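Local coordinates for putative transcription regulator (Lactobacillus plantarum WCFS1, PDB 3COL), which probably regulates transcription as a TetR-family dimer, binding DNA through an N-terminal helix-turn-helix domain, at residues R90-Q95 with V158-I163; K145-L150 with M188-M193. All blocks are in the same frame, centred on the assembly; numbering follows the deposited sequence. Where two conformers were deposited one is given.

Contact 1: residues R90-Q95 with V158-I163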
loop_
_atom_site.group_PDB
_atom_site.type_symbol
_atom_site.label_atom_id
_atom_site.label_comp_id
_atom_site.label_asym_id
_atom_site.label_seq_id
_atom_site.Cartn_x
_atom_site.Cartn_y
_atom_site.Cartn_z
ATOM N N ARG A 90 12.795 13.481 -10.126
ATOM C CA ARG A 90 13.428 12.275 -10.626
ATOM C C ARG A 90 14.483 11.739 -9.650
ATOM O O ARG A 90 14.525 10.534 -9.374
ATOM C CB ARG A 90 14.021 12.497 -12.026
ATOM C CG ARG A 90 14.431 11.188 -12.726
ATOM C CD ARG A 90 15.081 11.431 -14.089
ATOM N NE ARG A 90 16.419 12.017 -13.934
ATOM C CZ ARG A 90 16.705 13.308 -14.120
ATOM N NH1 ARG A 90 15.757 14.149 -14.473
ATOM N NH2 ARG A 90 17.945 13.751 -13.962
ATOM N N LEU A 91 15.322 12.642 -9.133
ATOM C CA LEU A 91 16.327 12.313 -8.110
ATOM C C LEU A 91 15.663 11.705 -6.888
ATOM O O LEU A 91 16.161 10.727 -6.324
ATOM C CB LEU A 91 17.093 13.568 -7.674
ATOM C CG LEU A 91 17.985 14.272 -8.719
ATOM C CD1 LEU A 91 18.612 15.547 -8.079
ATOM C CD2 LEU A 91 19.051 13.331 -9.318
ATOM N N TYR A 92 14.547 12.306 -6.471
ATOM C CA TYR A 92 13.822 11.774 -5.313
ATOM C C TYR A 92 13.308 10.354 -5.532
ATOM O O TYR A 92 13.528 9.474 -4.714
ATOM C CB TYR A 92 12.676 12.718 -4.910
ATOM C CG TYR A 92 11.790 12.141 -3.835
ATOM C CD1 TYR A 92 12.300 11.820 -2.582
ATOM C CD2 TYR A 92 10.460 11.879 -4.093
ATOM C CE1 TYR A 92 11.475 11.267 -1.605
ATOM C CE2 TYR A 92 9.648 11.322 -3.144
ATOM C CZ TYR A 92 10.165 11.017 -1.910
ATOM O OH TYR A 92 9.323 10.482 -0.958
ATOM N N VAL A 93 12.581 10.146 -6.622
ATOM C CA VAL A 93 11.977 8.873 -6.877
ATOM C C VAL A 93 13.064 7.821 -7.123
ATOM O O VAL A 93 12.909 6.672 -6.742
ATOM C CB VAL A 93 10.979 8.944 -8.064
ATOM C CG1 VAL A 93 10.338 7.571 -8.306
ATOM C CG2 VAL A 93 9.883 9.989 -7.769
ATOM N N GLN A 94 14.157 8.209 -7.766
ATOM C CA GLN A 94 15.234 7.249 -7.994
ATOM C C GLN A 94 15.882 6.775 -6.675
ATOM O O GLN A 94 16.195 5.587 -6.520
ATOM C CB GLN A 94 16.260 7.803 -8.970
ATOM C CG GLN A 94 17.529 6.992 -9.062
ATOM C CD GLN A 94 18.050 7.022 -10.442
ATOM O OE1 GLN A 94 18.227 8.098 -11.034
ATOM N NE2 GLN A 94 18.268 5.843 -11.007
ATOM N N GLN A 95 16.073 7.694 -5.735
ATOM C CA GLN A 95 16.515 7.325 -4.376
ATOM C C GLN A 95 15.529 6.383 -3.633
ATOM O O GLN A 95 15.938 5.361 -3.080
ATOM C CB GLN A 95 16.796 8.594 -3.549
ATOM C CG GLN A 95 17.342 8.346 -2.127
ATOM C CD GLN A 95 18.501 7.332 -2.068
ATOM O OE1 GLN A 95 19.373 7.288 -2.949
ATOM N NE2 GLN A 95 18.514 6.523 -1.007
ATOM N N VAL A 158 1.453 7.209 -5.312
ATOM C CA VAL A 158 1.857 6.525 -6.533
ATOM C C VAL A 158 3.355 6.136 -6.538
ATOM O O VAL A 158 3.709 5.024 -6.973
ATOM C CB VAL A 158 1.432 7.295 -7.840
ATOM C CG1 VAL A 158 2.192 8.629 -8.012
ATOM C CG2 VAL A 158 1.717 6.428 -9.048
ATOM N N VAL A 159 4.213 7.043 -6.049
ATOM C CA VAL A 159 5.624 6.787 -5.866
ATOM C C VAL A 159 5.839 5.591 -4.946
ATOM O O VAL A 159 6.527 4.625 -5.293
ATOM C CB VAL A 159 6.335 8.032 -5.270
ATOM C CG1 VAL A 159 7.856 7.710 -4.876
ATOM C CG2 VAL A 159 6.293 9.155 -6.254
ATOM N N PHE A 160 5.292 5.658 -3.753
ATOM C CA PHE A 160 5.572 4.625 -2.781
ATOM C C PHE A 160 4.912 3.305 -3.076
ATOM O O PHE A 160 5.537 2.238 -2.903
ATOM C CB PHE A 160 5.285 5.132 -1.352
ATOM C CG PHE A 160 6.413 5.959 -0.822
ATOM C CD1 PHE A 160 7.340 5.410 0.044
ATOM C CD2 PHE A 160 6.600 7.280 -1.269
ATOM C CE1 PHE A 160 8.405 6.175 0.498
ATOM C CE2 PHE A 160 7.648 8.030 -0.835
ATOM C CZ PHE A 160 8.567 7.484 0.043
ATOM N N SER A 161 3.654 3.354 -3.522
ATOM C CA SER A 161 2.904 2.108 -3.792
ATOM C C SER A 161 3.483 1.300 -4.946
ATOM O O SER A 161 3.620 0.085 -4.842
ATOM C CB SER A 161 1.425 2.386 -4.015
ATOM O OG SER A 161 0.769 1.231 -4.492
ATOM N N THR A 162 3.852 1.988 -6.021
ATOM C CA THR A 162 4.472 1.365 -7.217
ATOM C C THR A 162 5.838 0.740 -6.875
ATOM O O THR A 162 6.096 -0.387 -7.255
ATOM C CB THR A 162 4.653 2.381 -8.374
ATOM O OG1 THR A 162 3.365 2.923 -8.713
ATOM C CG2 THR A 162 5.279 1.746 -9.641
ATOM N N ILE A 163 6.687 1.491 -6.162
ATOM C CA ILE A 163 7.964 0.965 -5.728
ATOM C C ILE A 163 7.788 -0.175 -4.735
ATOM O O ILE A 163 8.507 -1.169 -4.788
ATOM C CB ILE A 163 8.873 2.098 -5.184
ATOM C CG1 ILE A 163 9.303 3.003 -6.359
ATOM C CG2 ILE A 163 10.051 1.524 -4.401
ATOM C CD1 ILE A 163 9.954 4.361 -5.926
#
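In the helical core of this TetR-family protein, Tyr92 and Val93 of helix 85-102 meet Val159, Phe160 and Ile163 of helix 152-171. The segments run in roughly the same direction, with an angle of 32° between them and a closest axis approach of 10.8 Å. Val93 and Val159 mark the closest backbone level. Two branches of Val93 serve two partners. Its CG2 lies 4.0 Å from Val159 CG2. Its CG1 meets the end of the Ile163 chain, at 4.0 Å from CD1. Val93 CG1 stands anti to the backbone N (chi1 -179°), which turns it to Ile163 and leaves CG2 for Val159, one turn earlier. Ile163 CD1 also comes to 3.8 Å from Val93 O, so it packs against backbone as well as side chain. Beside this patch the two aromatic side chains cross at about a right angle. Tyr92 OH sits at the edge of the Phe160 ring, near its plane, 3.0 Å from CE2 and 3.2 Å from CZ. Val159 CG1 approaches the Tyr92 ring obliquely, 4.4 Å from CE2. Further along, Ile163 also packs on Val96, Tyr97 and Ser100, while Tyr92 touches Leu78 of helix 72-78. Also on helix 152-171, Val158 packs on Val158 of the second subunit. The contact itself is mainly apolar: valine and isoleucine methyls pack on one side, and on the other the phenol oxygen points at the edge of the Phe160 ring. Cohesion between these helices therefore rests on shape and burial, without hydrogen bonds between the two segments.

Contact 2: residues K145-L150 with M188-M193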
loop_
_atom_site.group_PDB
_atom_site.type_symbol
_atom_site.label_atom_id
_atom_site.label_comp_id
_atom_site.label_asym_id
_atom_site.label_seq_id
_atom_site.Cartn_x
_atom_site.Cartn_y
_atom_site.Cartn_z
ATOM N N LYS A 145 2.612 24.026 -12.389
ATOM C CA LYS A 145 1.890 23.176 -13.316
ATOM C C LYS A 145 2.777 22.116 -13.999
ATOM O O LYS A 145 2.522 21.709 -15.131
ATOM C CB LYS A 145 1.052 24.007 -14.303
ATOM C CG LYS A 145 -0.085 24.794 -13.603
ATOM C CD LYS A 145 -1.298 25.025 -14.536
ATOM C CE LYS A 145 -2.464 25.749 -13.835
ATOM N NZ LYS A 145 -3.236 26.649 -14.806
ATOM N N VAL A 146 3.795 21.672 -13.269
ATOM C CA VAL A 146 4.677 20.602 -13.713
ATOM C C VAL A 146 4.058 19.237 -13.417
ATOM O O VAL A 146 4.133 18.312 -14.241
ATOM C CB VAL A 146 6.052 20.757 -13.055
ATOM C CG1 VAL A 146 6.888 19.523 -13.218
ATOM C CG2 VAL A 146 6.784 21.986 -13.686
ATOM N N ILE A 147 3.463 19.083 -12.239
ATOM C CA ILE A 147 2.727 17.847 -11.948
ATOM C C ILE A 147 1.248 18.189 -11.705
ATOM O O ILE A 147 0.897 19.379 -11.525
ATOM C CB ILE A 147 3.361 17.059 -10.773
ATOM C CG1 ILE A 147 3.165 17.832 -9.456
ATOM C CG2 ILE A 147 4.825 16.685 -11.112
ATOM C CD1 ILE A 147 3.806 17.194 -8.187
ATOM N N LYS A 148 0.393 17.172 -11.746
ATOM C CA LYS A 148 -1.056 17.333 -11.663
ATOM C C LYS A 148 -1.572 18.091 -10.435
ATOM O O LYS A 148 -1.019 17.970 -9.334
ATOM C CB LYS A 148 -1.726 15.957 -11.719
ATOM C CG LYS A 148 -1.538 15.245 -13.086
ATOM C CD LYS A 148 -2.337 13.932 -13.154
ATOM C CE LYS A 148 -2.356 13.321 -14.555
ATOM N NZ LYS A 148 -0.968 12.776 -14.866
ATOM N N GLN A 149 -2.644 18.864 -10.615
ATOM C CA GLN A 149 -3.279 19.559 -9.478
ATOM C C GLN A 149 -4.035 18.547 -8.642
ATOM O O GLN A 149 -5.261 18.524 -8.638
ATOM C CB GLN A 149 -4.256 20.669 -9.955
ATOM C CG GLN A 149 -3.626 21.688 -10.876
ATOM C CD GLN A 149 -2.508 22.456 -10.202
ATOM O OE1 GLN A 149 -1.403 22.553 -10.743
ATOM N NE2 GLN A 149 -2.779 22.974 -8.987
ATOM N N LEU A 150 -3.307 17.651 -7.981
ATOM C CA LEU A 150 -3.902 16.651 -7.142
ATOM C C LEU A 150 -3.176 16.704 -5.810
ATOM O O LEU A 150 -2.067 17.246 -5.726
ATOM C CB LEU A 150 -3.728 15.251 -7.767
ATOM C CG LEU A 150 -4.593 14.924 -9.006
ATOM C CD1 LEU A 150 -4.160 13.609 -9.627
ATOM C CD2 LEU A 150 -6.088 14.901 -8.642
HETATM N N MSE A 188 5.966 4.729 -15.549
HETATM C CA MSE A 188 4.608 4.666 -14.962
HETATM C C MSE A 188 4.386 5.772 -13.886
HETATM O O MSE A 188 3.391 6.494 -13.916
HETATM C CB MSE A 188 4.317 3.284 -14.383
HETATM C CG MSE A 188 3.161 3.341 -13.340
HETATM SE SE MSE A 188 2.652 1.561 -12.751
HETATM C CE MSE A 188 1.495 0.976 -14.194
ATOM N N ILE A 189 5.331 5.910 -12.955
ATOM C CA ILE A 189 5.215 6.874 -11.846
ATOM C C ILE A 189 5.194 8.317 -12.332
ATOM O O ILE A 189 4.374 9.106 -11.887
ATOM C CB ILE A 189 6.357 6.675 -10.829
ATOM C CG1 ILE A 189 6.231 5.299 -10.134
ATOM C CG2 ILE A 189 6.442 7.859 -9.840
ATOM C CD1 ILE A 189 7.488 4.912 -9.365
ATOM N N TRP A 190 6.101 8.646 -13.256
ATOM C CA TRP A 190 6.194 10.008 -13.798
ATOM C C TRP A 190 4.992 10.377 -14.664
ATOM O O TRP A 190 4.481 11.490 -14.561
ATOM C CB TRP A 190 7.536 10.236 -14.576
ATOM C CG TRP A 190 7.715 11.675 -15.120
ATOM C CD1 TRP A 190 7.916 12.042 -16.433
ATOM C CD2 TRP A 190 7.688 12.916 -14.367
ATOM N NE1 TRP A 190 8.022 13.403 -16.531
ATOM C CE2 TRP A 190 7.869 13.968 -15.292
ATOM C CE3 TRP A 190 7.492 13.234 -13.002
ATOM C CZ2 TRP A 190 7.900 15.319 -14.899
ATOM C CZ3 TRP A 190 7.508 14.562 -12.612
ATOM C CH2 TRP A 190 7.707 15.599 -13.553
ATOM N N ASP A 191 4.563 9.475 -15.549
ATOM C CA ASP A 191 3.269 9.665 -16.269
ATOM C C ASP A 191 2.088 9.934 -15.307
ATOM O O ASP A 191 1.250 10.826 -15.557
ATOM C CB ASP A 191 2.922 8.460 -17.162
ATOM C CG ASP A 191 3.834 8.352 -18.373
ATOM O OD1 ASP A 191 4.629 9.283 -18.576
ATOM O OD2 ASP A 191 3.762 7.343 -19.117
ATOM N N ALA A 192 2.006 9.126 -14.248
ATOM C CA ALA A 192 0.934 9.280 -13.217
ATOM C C ALA A 192 0.967 10.701 -12.666
ATOM O O ALA A 192 -0.045 11.354 -12.622
ATOM C CB ALA A 192 1.145 8.323 -12.099
HETATM N N MSE A 193 2.150 11.174 -12.279
HETATM C CA MSE A 193 2.316 12.500 -11.655
HETATM C C MSE A 193 2.212 13.716 -12.597
HETATM O O MSE A 193 1.686 14.751 -12.212
HETATM C CB MSE A 193 3.692 12.592 -10.955
HETATM C CG MSE A 193 3.949 11.542 -9.845
HETATM SE SE MSE A 193 5.755 11.660 -9.183
HETATM C CE MSE A 193 5.631 13.239 -8.030
#
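The loop of residues 145-150 crosses the C-terminal end of helix 182-193, with Ile147 and Met193 closest at 5.4 Å between CA atoms. Lys148 N gives a nearly straight hydrogen bond to Met193 O, 2.8 Å long with an N-H...O angle of 168°. The Lys148 side chain then runs along the last turn. It is extended through CE, and the bend at chi4 (71°) turns NZ to Ala192 O at 2.8 Å. NZ approaches from above that carbonyl plane. It also bonds Lys194 O and forms a salt bridge with Asp191 of the second subunit. Asp191 of this chain meets Lys148 of the second subunit in return. On the apolar side, Ile147 CG2 lies 3.7 Å from Trp190 CZ3, the two side chains crossing at about a right angle. Val146 CG1 reaches the edge of the indole at CH2, 4.0 Å away. Ile147 CG2 also packs on Met193 CB, in a selenomethionine residue. The Trp190 ring also meets the Phe186 ring, and its side chain touches Ile89 of helix 85-102. One lysine thus serves both the helix end and the dimer. Its ammonium probably offsets the negative end of the helix dipole, while the intersubunit pairing with Asp191 occurs twice in the dimer.

Both contacts are buried, but their centres lie at different distances from the centre of the chain: about 10 Å for contact 1 and about 20 Å for contact 2. Their own centres are about 12 Å apart. Contact 1 joins two helices, whereas contact 2 joins a loop to a helix end. They share no helix, yet they touch: Val158 and Val159 of helix 152-171 pack on Ala192 and Ile189, respectively, of helix 182-193, the next helix in the chain. Apolar packing makes contact 1, while contact 2 adds backbone and lysine bonds. Both reach the second subunit, through Val158 packing on its counterpart at contact 1 and through the Lys148-Asp191 salt bridges at contact 2.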